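Local coordinates for octaprenyl Pyrophosphate Synthase (PDB 3TC1), which probably catalyses the stepwise, magnesium-dependent condensation of isopentenyl diphosphate with an allylic diphosphate to build the 40-carbon chain of octaprenyl diphosphate, at residues Gln10-Ser15 with Leu62-Glu67; Ala14-Glu19 with Tyr109-Phe114; Ile25-Ser30 with Ala94-Phe99; Glu67-Ala72 with Ala164-Ala169. One frame throughout, in Å; residues are numbered along the deposited sequence.

Contact 1 (Gln10-Ser15 with Leu62-Glu67); sequences QNKIAS and LCTIVE
Where I13 meets T64, the helices of Q10-S15 and L62-E67 cross at -70°, their segment axes 9.3 Å apart, and the CA atoms of I13 and T64 come within 6.1 Å of each other. This is plain helix-helix packing in the all-alpha prenyl synthase fold: the N-terminal helix 3-18 lies across the long helix 53-80. T64 carries the contact from helix 53-80, and its two branches go separate ways. With OG1 lying beside its own backbone N (chi1 -58°), the methyl CG2 swings anti to that N and reaches I13, whose CG1 it meets at 3.6 Å; the two side chains lie alongside, running opposite ways. OG1 instead faces the aliphatic root of K12, 3.4 Å from K12 CB, in a polar-to-carbon touch; its hydrogen bond is spent within its own helix, on L60 O. K12 then runs on past T64, bends at its last torsion, and brings NZ to a salt bridge with D57 and a hydrogen bond with N61. E67 adds only its root, its carboxylate turning off to S40. The last touch is between carbons, I13 CD1 resting 4.1 Å from E67 CB.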
loop_
_atom_site.group_PDB
_atom_site.type_symbol
_atom_site.label_atom_id
_atom_site.label_comp_id
_atom_site.label_asym_id
_atom_site.label_seq_id
_atom_site.Cartn_x
_atom_site.Cartn_y
_atom_site.Cartn_z
ATOM N N GLN B 10 5.085 18.255 -10.243
ATOM C CA GLN B 10 4.305 18.635 -9.070
ATOM C C GLN B 10 2.840 18.787 -9.501
ATOM O O GLN B 10 1.917 18.329 -8.818
ATOM C CB GLN B 10 4.843 19.961 -8.526
ATOM C CG GLN B 10 4.141 20.508 -7.301
ATOM C CD GLN B 10 4.683 21.873 -6.895
ATOM O OE1 GLN B 10 5.885 22.037 -6.675
ATOM N NE2 GLN B 10 3.796 22.858 -6.794
ATOM N N ASN B 11 2.630 19.430 -10.645
ATOM C CA ASN B 11 1.282 19.629 -11.154
ATOM C C ASN B 11 0.627 18.338 -11.653
ATOM O O ASN B 11 -0.595 18.191 -11.573
ATOM C CB ASN B 11 1.285 20.699 -12.249
ATOM C CG ASN B 11 1.550 22.090 -11.694
ATOM O OD1 ASN B 11 1.097 22.426 -10.597
ATOM N ND2 ASN B 11 2.272 22.908 -12.450
ATOM N N LYS B 12 1.426 17.406 -12.162
ATOM C CA LYS B 12 0.886 16.128 -12.627
ATOM C C LYS B 12 0.359 15.336 -11.434
ATOM O O LYS B 12 -0.696 14.698 -11.511
ATOM C CB LYS B 12 1.957 15.304 -13.349
ATOM C CG LYS B 12 2.167 15.691 -14.804
ATOM C CD LYS B 12 3.157 14.755 -15.494
ATOM C CE LYS B 12 3.200 15.002 -16.999
ATOM N NZ LYS B 12 1.892 14.688 -17.647
ATOM N N ILE B 13 1.103 15.372 -10.333
ATOM C CA ILE B 13 0.697 14.685 -9.113
ATOM C C ILE B 13 -0.657 15.236 -8.666
ATOM O O ILE B 13 -1.564 14.478 -8.317
ATOM C CB ILE B 13 1.721 14.904 -7.978
ATOM C CG1 ILE B 13 3.061 14.273 -8.352
ATOM C CG2 ILE B 13 1.202 14.299 -6.681
ATOM C CD1 ILE B 13 4.182 14.571 -7.357
ATOM N N ALA B 14 -0.788 16.560 -8.683
ATOM C CA ALA B 14 -2.030 17.214 -8.282
ATOM C C ALA B 14 -3.178 16.821 -9.210
ATOM O O ALA B 14 -4.307 16.627 -8.766
ATOM C CB ALA B 14 -1.853 18.729 -8.283
ATOM N N SER B 15 -2.889 16.717 -10.501
ATOM C CA SER B 15 -3.907 16.336 -11.467
ATOM C C SER B 15 -4.360 14.897 -11.240
ATOM O O SER B 15 -5.553 14.596 -11.307
ATOM C CB SER B 15 -3.368 16.484 -12.891
ATOM O OG SER B 15 -3.069 17.839 -13.175
ATOM N N LEU B 62 6.670 9.201 -15.771
ATOM C CA LEU B 62 7.474 8.233 -15.036
ATOM C C LEU B 62 7.974 8.831 -13.726
ATOM O O LEU B 62 7.984 8.159 -12.687
ATOM C CB LEU B 62 8.668 7.772 -15.879
ATOM C CG LEU B 62 9.531 6.675 -15.240
ATOM C CD1 LEU B 62 8.679 5.445 -14.984
ATOM C CD2 LEU B 62 10.692 6.311 -16.166
ATOM N N CYS B 63 8.409 10.089 -13.783
ATOM C CA CYS B 63 8.899 10.781 -12.594
ATOM C C CYS B 63 7.753 10.949 -11.598
ATOM O O CYS B 63 7.945 10.858 -10.389
ATOM C CB CYS B 63 9.456 12.159 -12.963
ATOM S SG CYS B 63 11.016 12.131 -13.884
ATOM N N THR B 64 6.557 11.193 -12.118
ATOM C CA THR B 64 5.391 11.369 -11.268
ATOM C C THR B 64 5.103 10.067 -10.523
ATOM O O THR B 64 4.834 10.079 -9.322
ATOM C CB THR B 64 4.169 11.793 -12.103
ATOM O OG1 THR B 64 4.473 13.012 -12.791
ATOM C CG2 THR B 64 2.958 12.023 -11.205
ATOM N N ILE B 65 5.168 8.950 -11.242
ATOM C CA ILE B 65 4.950 7.628 -10.664
ATOM C C ILE B 65 5.969 7.381 -9.549
ATOM O O ILE B 65 5.616 6.935 -8.456
ATOM C CB ILE B 65 5.105 6.524 -11.747
ATOM C CG1 ILE B 65 3.919 6.577 -12.713
ATOM C CG2 ILE B 65 5.226 5.146 -11.099
ATOM C CD1 ILE B 65 4.109 5.715 -13.958
ATOM N N VAL B 66 7.234 7.676 -9.827
ATOM C CA VAL B 66 8.281 7.481 -8.833
ATOM C C VAL B 66 8.095 8.348 -7.581
ATOM O O VAL B 66 8.288 7.873 -6.461
ATOM C CB VAL B 66 9.676 7.742 -9.446
ATOM C CG1 VAL B 66 10.732 7.846 -8.348
ATOM C CG2 VAL B 66 10.037 6.599 -10.402
ATOM N N GLU B 67 7.722 9.610 -7.759
ATOM C CA GLU B 67 7.526 10.489 -6.607
ATOM C C GLU B 67 6.305 10.064 -5.778
ATOM O O GLU B 67 6.298 10.199 -4.553
ATOM C CB GLU B 67 7.358 11.946 -7.058
ATOM C CG GLU B 67 8.588 12.566 -7.749
ATOM C CD GLU B 67 9.853 12.559 -6.884
ATOM O OE1 GLU B 67 9.766 12.294 -5.667
ATOM O OE2 GLU B 67 10.947 12.831 -7.428
#

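Contact 2 (Ala14-Glu19 with Tyr109-Phe114); sequences ASWIKE and YSKAFF
K111 spans the gap between Y109-F114 and A14-E19, passing W16 on its way to the carboxylate of E19. Its CG stands anti to the backbone N (chi1 175°), the chain bends once at chi2 (58°), and from there it runs straight to the ammonium group. NZ donates to E19 OE1 over 2.9 Å, a salt bridge in which NZ lies almost straight out beyond the oxygen, in line with the CD-OE1 bond. A second carboxylate, that of E115 one turn further along the same helix, also forms a salt bridge with NZ, so two acids share the one ammonium group and probably keep it charged. The indole of W16 adds a weaker electrostatic partner: NZ lies over the face of its five-membered ring, 5.0 Å from the centroid and 23° off the normal, a long cation-pi contact. K111 CE makes the closer approach to this residue, 3.6 Å from W16 CB and equally near W16 O.

In the all-alpha fold of the polyprenyl synthetase family, this contact fastens the end of the N-terminal helix 3-18 to helix 92-116, which also lies at the subunit interface; F113 stacks on F113 of the second subunit. T64 and M68 of helix 53-80 pack against the six-membered ring of the indole, while K111 CE lies by CB.

Away from the lysine, the hydroxyls are answered within their own helices. S110 OG bonds to D106 O, and S15 OG bonds to N11 O, a carbonyl that also accepts S15 N.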
loop_
_atom_site.group_PDB
_atom_site.type_symbol
_atom_site.label_atom_id
_atom_site.label_comp_id
_atom_site.label_asym_id
_atom_site.label_seq_id
_atom_site.Cartn_x
_atom_site.Cartn_y
_atom_site.Cartn_z
ATOM N N ALA B 14 -0.788 16.560 -8.683
ATOM C CA ALA B 14 -2.030 17.214 -8.282
ATOM C C ALA B 14 -3.178 16.821 -9.210
ATOM O O ALA B 14 -4.307 16.627 -8.766
ATOM C CB ALA B 14 -1.853 18.729 -8.283
ATOM N N SER B 15 -2.889 16.717 -10.501
ATOM C CA SER B 15 -3.907 16.336 -11.467
ATOM C C SER B 15 -4.360 14.897 -11.240
ATOM O O SER B 15 -5.553 14.596 -11.307
ATOM C CB SER B 15 -3.368 16.484 -12.891
ATOM O OG SER B 15 -3.069 17.839 -13.175
ATOM N N TRP B 16 -3.407 14.008 -10.974
ATOM C CA TRP B 16 -3.721 12.604 -10.741
ATOM C C TRP B 16 -4.563 12.428 -9.474
ATOM O O TRP B 16 -5.434 11.558 -9.418
ATOM C CB TRP B 16 -2.427 11.781 -10.656
ATOM C CG TRP B 16 -1.754 11.568 -11.997
ATOM C CD1 TRP B 16 -2.121 12.114 -13.197
ATOM C CD2 TRP B 16 -0.616 10.740 -12.268
ATOM N NE1 TRP B 16 -1.283 11.674 -14.199
ATOM C CE2 TRP B 16 -0.351 10.831 -13.655
ATOM C CE3 TRP B 16 0.204 9.927 -11.475
ATOM C CZ2 TRP B 16 0.702 10.140 -14.267
ATOM C CZ3 TRP B 16 1.255 9.235 -12.088
ATOM C CH2 TRP B 16 1.491 9.350 -13.469
ATOM N N ILE B 17 -4.305 13.248 -8.458
ATOM C CA ILE B 17 -5.086 13.168 -7.224
ATOM C C ILE B 17 -6.510 13.631 -7.521
ATOM O O ILE B 17 -7.473 13.036 -7.047
ATOM C CB ILE B 17 -4.482 14.049 -6.096
ATOM C CG1 ILE B 17 -3.190 13.418 -5.586
ATOM C CG2 ILE B 17 -5.477 14.193 -4.937
ATOM C CD1 ILE B 17 -3.373 12.038 -4.992
ATOM N N LYS B 18 -6.645 14.691 -8.313
ATOM C CA LYS B 18 -7.970 15.193 -8.667
ATOM C C LYS B 18 -8.738 14.175 -9.513
ATOM O O LYS B 18 -9.968 14.144 -9.485
ATOM C CB LYS B 18 -7.868 16.517 -9.430
ATOM C CG LYS B 18 -7.549 17.725 -8.561
ATOM C CD LYS B 18 -7.549 19.000 -9.393
ATOM C CE LYS B 18 -7.350 20.246 -8.537
ATOM N NZ LYS B 18 -6.032 20.265 -7.844
ATOM N N GLU B 19 -8.017 13.354 -10.269
ATOM C CA GLU B 19 -8.653 12.339 -11.103
ATOM C C GLU B 19 -9.316 11.252 -10.259
ATOM O O GLU B 19 -10.166 10.510 -10.750
ATOM C CB GLU B 19 -7.633 11.710 -12.059
ATOM C CG GLU B 19 -7.067 12.704 -13.069
ATOM C CD GLU B 19 -6.088 12.085 -14.063
ATOM O OE1 GLU B 19 -5.600 10.958 -13.833
ATOM O OE2 GLU B 19 -5.797 12.749 -15.079
ATOM N N TYR B 109 -0.012 4.484 -3.954
ATOM C CA TYR B 109 0.548 3.287 -4.580
ATOM C C TYR B 109 -0.293 2.767 -5.749
ATOM O O TYR B 109 0.241 2.469 -6.812
ATOM C CB TYR B 109 0.686 2.145 -3.568
ATOM C CG TYR B 109 1.933 2.171 -2.712
ATOM C CD1 TYR B 109 3.194 2.367 -3.280
ATOM C CD2 TYR B 109 1.859 1.945 -1.334
ATOM C CE1 TYR B 109 4.350 2.336 -2.500
ATOM C CE2 TYR B 109 3.008 1.910 -0.544
ATOM C CZ TYR B 109 4.250 2.109 -1.134
ATOM O OH TYR B 109 5.385 2.087 -0.358
ATOM N N SER B 110 -1.603 2.639 -5.545
ATOM C CA SER B 110 -2.473 2.116 -6.600
ATOM C C SER B 110 -2.626 3.060 -7.795
ATOM O O SER B 110 -2.599 2.615 -8.943
ATOM C CB SER B 110 -3.847 1.731 -6.025
ATOM O OG SER B 110 -4.423 2.780 -5.272
ATOM N N LYS B 111 -2.776 4.356 -7.536
ATOM C CA LYS B 111 -2.898 5.319 -8.627
ATOM C C LYS B 111 -1.598 5.298 -9.422
ATOM O O LYS B 111 -1.611 5.344 -10.650
ATOM C CB LYS B 111 -3.166 6.730 -8.088
ATOM C CG LYS B 111 -3.201 7.833 -9.163
ATOM C CD LYS B 111 -4.265 7.583 -10.241
ATOM C CE LYS B 111 -4.269 8.701 -11.284
ATOM N NZ LYS B 111 -5.217 8.473 -12.413
ATOM N N ALA B 112 -0.475 5.208 -8.714
ATOM C CA ALA B 112 0.825 5.171 -9.366
ATOM C C ALA B 112 0.985 3.922 -10.231
ATOM O O ALA B 112 1.486 4.008 -11.348
ATOM C CB ALA B 112 1.939 5.235 -8.329
ATOM N N PHE B 113 0.563 2.765 -9.719
ATOM C CA PHE B 113 0.674 1.521 -10.486
ATOM C C PHE B 113 -0.266 1.529 -11.679
ATOM O O PHE B 113 0.042 0.955 -12.730
ATOM C CB PHE B 113 0.328 0.305 -9.632
ATOM C CG PHE B 113 0.628 -1.013 -10.305
ATOM C CD1 PHE B 113 1.913 -1.553 -10.274
ATOM C CD2 PHE B 113 -0.370 -1.706 -10.983
ATOM C CE1 PHE B 113 2.196 -2.768 -10.907
ATOM C CE2 PHE B 113 -0.100 -2.915 -11.619
ATOM C CZ PHE B 113 1.189 -3.449 -11.580
ATOM N N PHE B 114 -1.423 2.156 -11.509
ATOM C CA PHE B 114 -2.392 2.223 -12.589
ATOM C C PHE B 114 -1.746 2.918 -13.779
ATOM O O PHE B 114 -1.829 2.443 -14.910
ATOM C CB PHE B 114 -3.637 2.993 -12.149
ATOM C CG PHE B 114 -4.653 3.166 -13.247
ATOM C CD1 PHE B 114 -5.475 2.111 -13.625
ATOM C CD2 PHE B 114 -4.750 4.373 -13.938
ATOM C CE1 PHE B 114 -6.380 2.253 -14.679
ATOM C CE2 PHE B 114 -5.651 4.525 -14.994
ATOM C CZ PHE B 114 -6.466 3.465 -15.366
#

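Contact 3 (Ile25-Ser30 with Ala94-Phe99); sequences IDELFS and ALFGNF
L28 and F96 carry the contact between I25-S30 and A94-F99, the place in the all-alpha prenyl synthase fold where the short helix 23-29 packs against the first turns of helix 92-116. The apolar part is a CH-pi contact. L28 CD2 sits over one face of the F96 ring, 3.6 Å from its centroid and 19° off the normal; it is displaced toward the rim and so comes closest to F96 CG, at 3.4 Å. L28 has its CG beside the backbone N (chi1 -58°), and this, together with chi2 (178°), turns CD2 onto the ring although its CB does not aim there.

The polar part belongs to E27 and uses the ring's edge. Its chain leaves anti to the backbone N (chi1 -169°) and stays extended beyond CG, bringing OE2 to 3.5 Å from F96 CE1, near the ring plane. A carboxylate oxygen facing an aromatic C-H is probably mildly attracted to it.

Packing around the pair involves K31, which touches F96, and F143 of the second subunit, which covers both E27 and L28, so the contact borders the dimer interface.

One side-chain hydrogen bond lies within I25-S30: the S30 hydroxyl turns back, OG donating to E27 O at 2.7 Å.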
loop_
_atom_site.group_PDB
_atom_site.type_symbol
_atom_site.label_atom_id
_atom_site.label_comp_id
_atom_site.label_asym_id
_atom_site.label_seq_id
_atom_site.Cartn_x
_atom_site.Cartn_y
_atom_site.Cartn_z
ATOM N N ILE B 25 -10.141 12.776 -0.149
ATOM C CA ILE B 25 -8.747 12.578 -0.502
ATOM C C ILE B 25 -8.097 13.928 -0.790
ATOM O O ILE B 25 -6.932 14.142 -0.450
ATOM C CB ILE B 25 -8.618 11.611 -1.707
ATOM C CG1 ILE B 25 -8.922 10.186 -1.233
ATOM C CG2 ILE B 25 -7.220 11.695 -2.314
ATOM C CD1 ILE B 25 -8.980 9.145 -2.339
ATOM N N ASP B 26 -8.842 14.848 -1.399
ATOM C CA ASP B 26 -8.292 16.173 -1.680
ATOM C C ASP B 26 -7.856 16.815 -0.369
ATOM O O ASP B 26 -6.827 17.496 -0.306
ATOM C CB ASP B 26 -9.328 17.090 -2.339
ATOM C CG ASP B 26 -9.693 16.659 -3.746
ATOM O OD1 ASP B 26 -8.885 15.968 -4.405
ATOM O OD2 ASP B 26 -10.793 17.039 -4.198
ATOM N N GLU B 27 -8.649 16.597 0.677
ATOM C CA GLU B 27 -8.353 17.156 1.991
ATOM C C GLU B 27 -7.063 16.564 2.554
ATOM O O GLU B 27 -6.199 17.290 3.043
ATOM C CB GLU B 27 -9.511 16.879 2.950
ATOM C CG GLU B 27 -9.421 17.630 4.266
ATOM C CD GLU B 27 -10.507 17.221 5.239
ATOM O OE1 GLU B 27 -11.686 17.163 4.826
ATOM O OE2 GLU B 27 -10.182 16.961 6.418
ATOM N N LEU B 28 -6.938 15.242 2.489
ATOM C CA LEU B 28 -5.743 14.570 2.990
ATOM C C LEU B 28 -4.508 15.045 2.228
ATOM O O LEU B 28 -3.483 15.382 2.826
ATOM C CB LEU B 28 -5.883 13.054 2.836
ATOM C CG LEU B 28 -7.076 12.388 3.531
ATOM C CD1 LEU B 28 -7.084 10.894 3.220
ATOM C CD2 LEU B 28 -6.990 12.618 5.029
ATOM N N PHE B 29 -4.617 15.067 0.901
ATOM C CA PHE B 29 -3.516 15.491 0.041
ATOM C C PHE B 29 -3.018 16.910 0.333
ATOM O O PHE B 29 -1.819 17.181 0.230
ATOM C CB PHE B 29 -3.929 15.399 -1.434
ATOM C CG PHE B 29 -2.840 15.803 -2.395
ATOM C CD1 PHE B 29 -1.646 15.086 -2.455
ATOM C CD2 PHE B 29 -3.001 16.906 -3.226
ATOM C CE1 PHE B 29 -0.625 15.467 -3.331
ATOM C CE2 PHE B 29 -1.986 17.297 -4.108
ATOM C CZ PHE B 29 -0.798 16.576 -4.158
ATOM N N SER B 30 -3.930 17.811 0.690
ATOM C CA SER B 30 -3.559 19.196 0.972
ATOM C C SER B 30 -2.636 19.349 2.177
ATOM O O SER B 30 -2.005 20.391 2.344
ATOM C CB SER B 30 -4.807 20.060 1.191
ATOM O OG SER B 30 -5.435 19.758 2.427
ATOM N N ALA B 94 -0.855 11.986 12.137
ATOM C CA ALA B 94 -1.064 12.831 13.309
ATOM C C ALA B 94 -2.302 13.707 13.128
ATOM O O ALA B 94 -2.987 14.035 14.098
ATOM C CB ALA B 94 0.158 13.704 13.552
ATOM N N LEU B 95 -2.584 14.073 11.880
ATOM C CA LEU B 95 -3.727 14.925 11.559
ATOM C C LEU B 95 -5.007 14.166 11.208
ATOM O O LEU B 95 -6.114 14.663 11.449
ATOM C CB LEU B 95 -3.371 15.853 10.388
ATOM C CG LEU B 95 -2.237 16.865 10.585
ATOM C CD1 LEU B 95 -1.884 17.500 9.246
ATOM C CD2 LEU B 95 -2.660 17.924 11.595
ATOM N N PHE B 96 -4.865 12.963 10.652
ATOM C CA PHE B 96 -6.036 12.188 10.241
ATOM C C PHE B 96 -6.113 10.745 10.741
ATOM O O PHE B 96 -6.998 9.993 10.328
ATOM C CB PHE B 96 -6.121 12.203 8.712
ATOM C CG PHE B 96 -6.071 13.584 8.122
ATOM C CD1 PHE B 96 -7.203 14.397 8.118
ATOM C CD2 PHE B 96 -4.885 14.086 7.595
ATOM C CE1 PHE B 96 -7.154 15.691 7.596
ATOM C CE2 PHE B 96 -4.823 15.379 7.070
ATOM C CZ PHE B 96 -5.960 16.182 7.071
ATOM N N GLY B 97 -5.200 10.357 11.625
ATOM C CA GLY B 97 -5.216 9.002 12.151
ATOM C C GLY B 97 -4.444 8.009 11.298
ATOM O O GLY B 97 -4.318 8.187 10.086
ATOM N N ASN B 98 -3.932 6.958 11.932
ATOM C CA ASN B 98 -3.162 5.937 11.229
ATOM C C ASN B 98 -3.898 5.349 10.037
ATOM O O ASN B 98 -3.324 5.191 8.960
ATOM C CB ASN B 98 -2.782 4.796 12.174
ATOM C CG ASN B 98 -1.761 5.214 13.204
ATOM O OD1 ASN B 98 -0.853 5.996 12.912
ATOM N ND2 ASN B 98 -1.889 4.679 14.415
ATOM N N PHE B 99 -5.168 5.019 10.238
ATOM C CA PHE B 99 -5.970 4.426 9.178
ATOM C C PHE B 99 -5.960 5.249 7.895
ATOM O O PHE B 99 -5.764 4.703 6.810
ATOM C CB PHE B 99 -7.415 4.243 9.634
ATOM C CG PHE B 99 -8.233 3.393 8.705
ATOM C CD1 PHE B 99 -8.068 2.015 8.684
ATOM C CD2 PHE B 99 -9.157 3.968 7.843
ATOM C CE1 PHE B 99 -8.811 1.219 7.822
ATOM C CE2 PHE B 99 -9.906 3.181 6.974
ATOM C CZ PHE B 99 -9.734 1.804 6.964
#

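Contact 4 (Glu67-Ala72 with Ala164-Ala169); sequences EMIQTA and AHFIEA
F166 projects from A164-A169 toward E67-A72 and meets I69 and Q70 with the far end of its ring. The CA atoms of Q70 and F166 are the nearest across the segments, yet still 8.9 Å apart, so the ring does most of the bridging. From CB, which points toward the other helix, CG continues anti to the backbone N (chi1 179°) and carries the ring straight across. One flank of the ring belongs to Q70: F166 CD2 lies 3.7 Å from Q70 OE1, and F166 CE2, further out, approaches the same oxygen to 3.4 Å while also passing Q70 CB at 4.1 Å. OE1 lies in the ring plane at its edge, and the amide and ring planes differ by just 17°. The carbonyl oxygen thus faces aromatic C-H groups, probably a weak electrostatic attraction. Q70 attains this by a bend at chi2 (62°), which folds its amide back alongside the ring. On the other flank F166 CE1 meets I69 CG2 at 3.9 Å. The tip, F166 CZ, is nearest to that methyl, 3.5 Å from I69 CG2, with I69 CB slightly farther off.

R39 of helix 38-44 touches both Q70 and F166, while A130 and L134 of helix 121-144 pack against F166. Within the second segment, H165 ND1 donates to E168 OE1. The Q70 side chain lies about 11 Å from a bound magnesium ion. The arrangement is core helix packing of the all-alpha terpenoid synthase fold, joining the long helices 53-80 and 152-177.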
loop_
_atom_site.group_PDB
_atom_site.type_symbol
_atom_site.label_atom_id
_atom_site.label_comp_id
_atom_site.label_asym_id
_atom_site.label_seq_id
_atom_site.Cartn_x
_atom_site.Cartn_y
_atom_site.Cartn_z
ATOM N N GLU B 67 7.722 9.610 -7.759
ATOM C CA GLU B 67 7.526 10.489 -6.607
ATOM C C GLU B 67 6.305 10.064 -5.778
ATOM O O GLU B 67 6.298 10.199 -4.553
ATOM C CB GLU B 67 7.358 11.946 -7.058
ATOM C CG GLU B 67 8.588 12.566 -7.749
ATOM C CD GLU B 67 9.853 12.559 -6.884
ATOM O OE1 GLU B 67 9.766 12.294 -5.667
ATOM O OE2 GLU B 67 10.947 12.831 -7.428
ATOM N N MET B 68 5.271 9.550 -6.442
ATOM C CA MET B 68 4.079 9.119 -5.717
ATOM C C MET B 68 4.365 7.867 -4.904
ATOM O O MET B 68 3.840 7.698 -3.802
ATOM C CB MET B 68 2.912 8.904 -6.684
ATOM C CG MET B 68 2.360 10.227 -7.178
ATOM S SD MET B 68 0.902 10.101 -8.194
ATOM C CE MET B 68 -0.327 9.645 -6.981
ATOM N N ILE B 69 5.211 6.997 -5.445
ATOM C CA ILE B 69 5.609 5.781 -4.748
ATOM C C ILE B 69 6.408 6.198 -3.513
ATOM O O ILE B 69 6.193 5.686 -2.412
ATOM C CB ILE B 69 6.494 4.888 -5.653
ATOM C CG1 ILE B 69 5.623 4.210 -6.715
ATOM C CG2 ILE B 69 7.239 3.853 -4.820
ATOM C CD1 ILE B 69 6.419 3.528 -7.807
ATOM N N GLN B 70 7.339 7.126 -3.709
ATOM C CA GLN B 70 8.161 7.616 -2.608
ATOM C C GLN B 70 7.258 8.203 -1.516
ATOM O O GLN B 70 7.445 7.926 -0.334
ATOM C CB GLN B 70 9.142 8.689 -3.110
ATOM C CG GLN B 70 9.991 9.339 -2.017
ATOM C CD GLN B 70 10.884 8.345 -1.293
ATOM O OE1 GLN B 70 11.038 7.205 -1.726
ATOM N NE2 GLN B 70 11.489 8.781 -0.187
ATOM N N THR B 71 6.286 9.017 -1.916
ATOM C CA THR B 71 5.362 9.625 -0.957
ATOM C C THR B 71 4.544 8.561 -0.224
ATOM O O THR B 71 4.295 8.687 0.974
ATOM C CB THR B 71 4.381 10.606 -1.642
ATOM O OG1 THR B 71 5.113 11.697 -2.213
ATOM C CG2 THR B 71 3.376 11.161 -0.622
ATOM N N ALA B 72 4.124 7.518 -0.936
ATOM C CA ALA B 72 3.343 6.455 -0.309
ATOM C C ALA B 72 4.164 5.746 0.761
ATOM O O ALA B 72 3.669 5.465 1.855
ATOM C CB ALA B 72 2.868 5.443 -1.359
ATOM N N ALA B 164 18.520 2.148 -1.617
ATOM C CA ALA B 164 19.327 1.999 -2.823
ATOM C C ALA B 164 18.651 1.436 -4.066
ATOM O O ALA B 164 18.709 2.050 -5.130
ATOM C CB ALA B 164 20.577 1.194 -2.502
ATOM N N HIS B 165 18.028 0.270 -3.942
ATOM C CA HIS B 165 17.376 -0.370 -5.084
ATOM C C HIS B 165 16.268 0.429 -5.759
ATOM O O HIS B 165 16.061 0.300 -6.962
ATOM C CB HIS B 165 16.851 -1.748 -4.680
ATOM C CG HIS B 165 17.930 -2.775 -4.522
ATOM N ND1 HIS B 165 18.742 -3.164 -5.565
ATOM C CD2 HIS B 165 18.347 -3.471 -3.439
ATOM C CE1 HIS B 165 19.614 -4.059 -5.132
ATOM N NE2 HIS B 165 19.396 -4.263 -3.845
ATOM N N PHE B 166 15.546 1.241 -4.997
ATOM C CA PHE B 166 14.484 2.047 -5.578
ATOM C C PHE B 166 15.089 3.118 -6.494
ATOM O O PHE B 166 14.601 3.348 -7.605
ATOM C CB PHE B 166 13.644 2.677 -4.462
ATOM C CG PHE B 166 12.527 3.552 -4.951
ATOM C CD1 PHE B 166 11.832 3.245 -6.119
ATOM C CD2 PHE B 166 12.140 4.669 -4.220
ATOM C CE1 PHE B 166 10.766 4.042 -6.548
ATOM C CE2 PHE B 166 11.076 5.469 -4.639
ATOM C CZ PHE B 166 10.389 5.152 -5.807
ATOM N N ILE B 167 16.155 3.772 -6.040
ATOM C CA ILE B 167 16.801 4.788 -6.871
ATOM C C ILE B 167 17.388 4.081 -8.095
ATOM O O ILE B 167 17.287 4.568 -9.225
ATOM C CB ILE B 167 17.912 5.535 -6.092
ATOM C CG1 ILE B 167 17.283 6.314 -4.934
ATOM C CG2 ILE B 167 18.659 6.499 -7.020
ATOM C CD1 ILE B 167 18.285 6.987 -4.004
ATOM N N GLU B 168 17.993 2.923 -7.865
ATOM C CA GLU B 168 18.554 2.132 -8.955
ATOM C C GLU B 168 17.459 1.837 -9.978
ATOM O O GLU B 168 17.650 2.030 -11.182
ATOM C CB GLU B 168 19.101 0.808 -8.425
ATOM C CG GLU B 168 19.460 -0.189 -9.521
ATOM C CD GLU B 168 19.845 -1.551 -8.977
ATOM O OE1 GLU B 168 19.130 -2.061 -8.093
ATOM O OE2 GLU B 168 20.854 -2.119 -9.442
ATOM N N ALA B 169 16.313 1.364 -9.487
ATOM C CA ALA B 169 15.184 1.020 -10.351
ATOM C C ALA B 169 14.597 2.227 -11.064
ATOM O O ALA B 169 14.125 2.122 -12.200
ATOM C CB ALA B 169 14.096 0.320 -9.536
#

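Helix 53-80 serves contacts 1 and 4, whose centres lie 12 Å apart and which share E67; contacts 1 and 2 share helix 3-18, and contacts 2 and 3 share helix 92-116. Contacts 1 and 2 are nearest, 8 Å between centres, and contacts 2 and 4 touch through M68 and Y109. Along the chain, contact 4 follows contact 1 in sequence, and both segments of contact 3 fall between those of contact 2. Contacts 1 to 3 join the two N-terminal helices to helices 53-80 and 92-116; contact 4 joins two helices of the core and lies deepest, its centre about 7 Å from the centre of the chain, whereas contacts 2 and 3 both reach the second subunit.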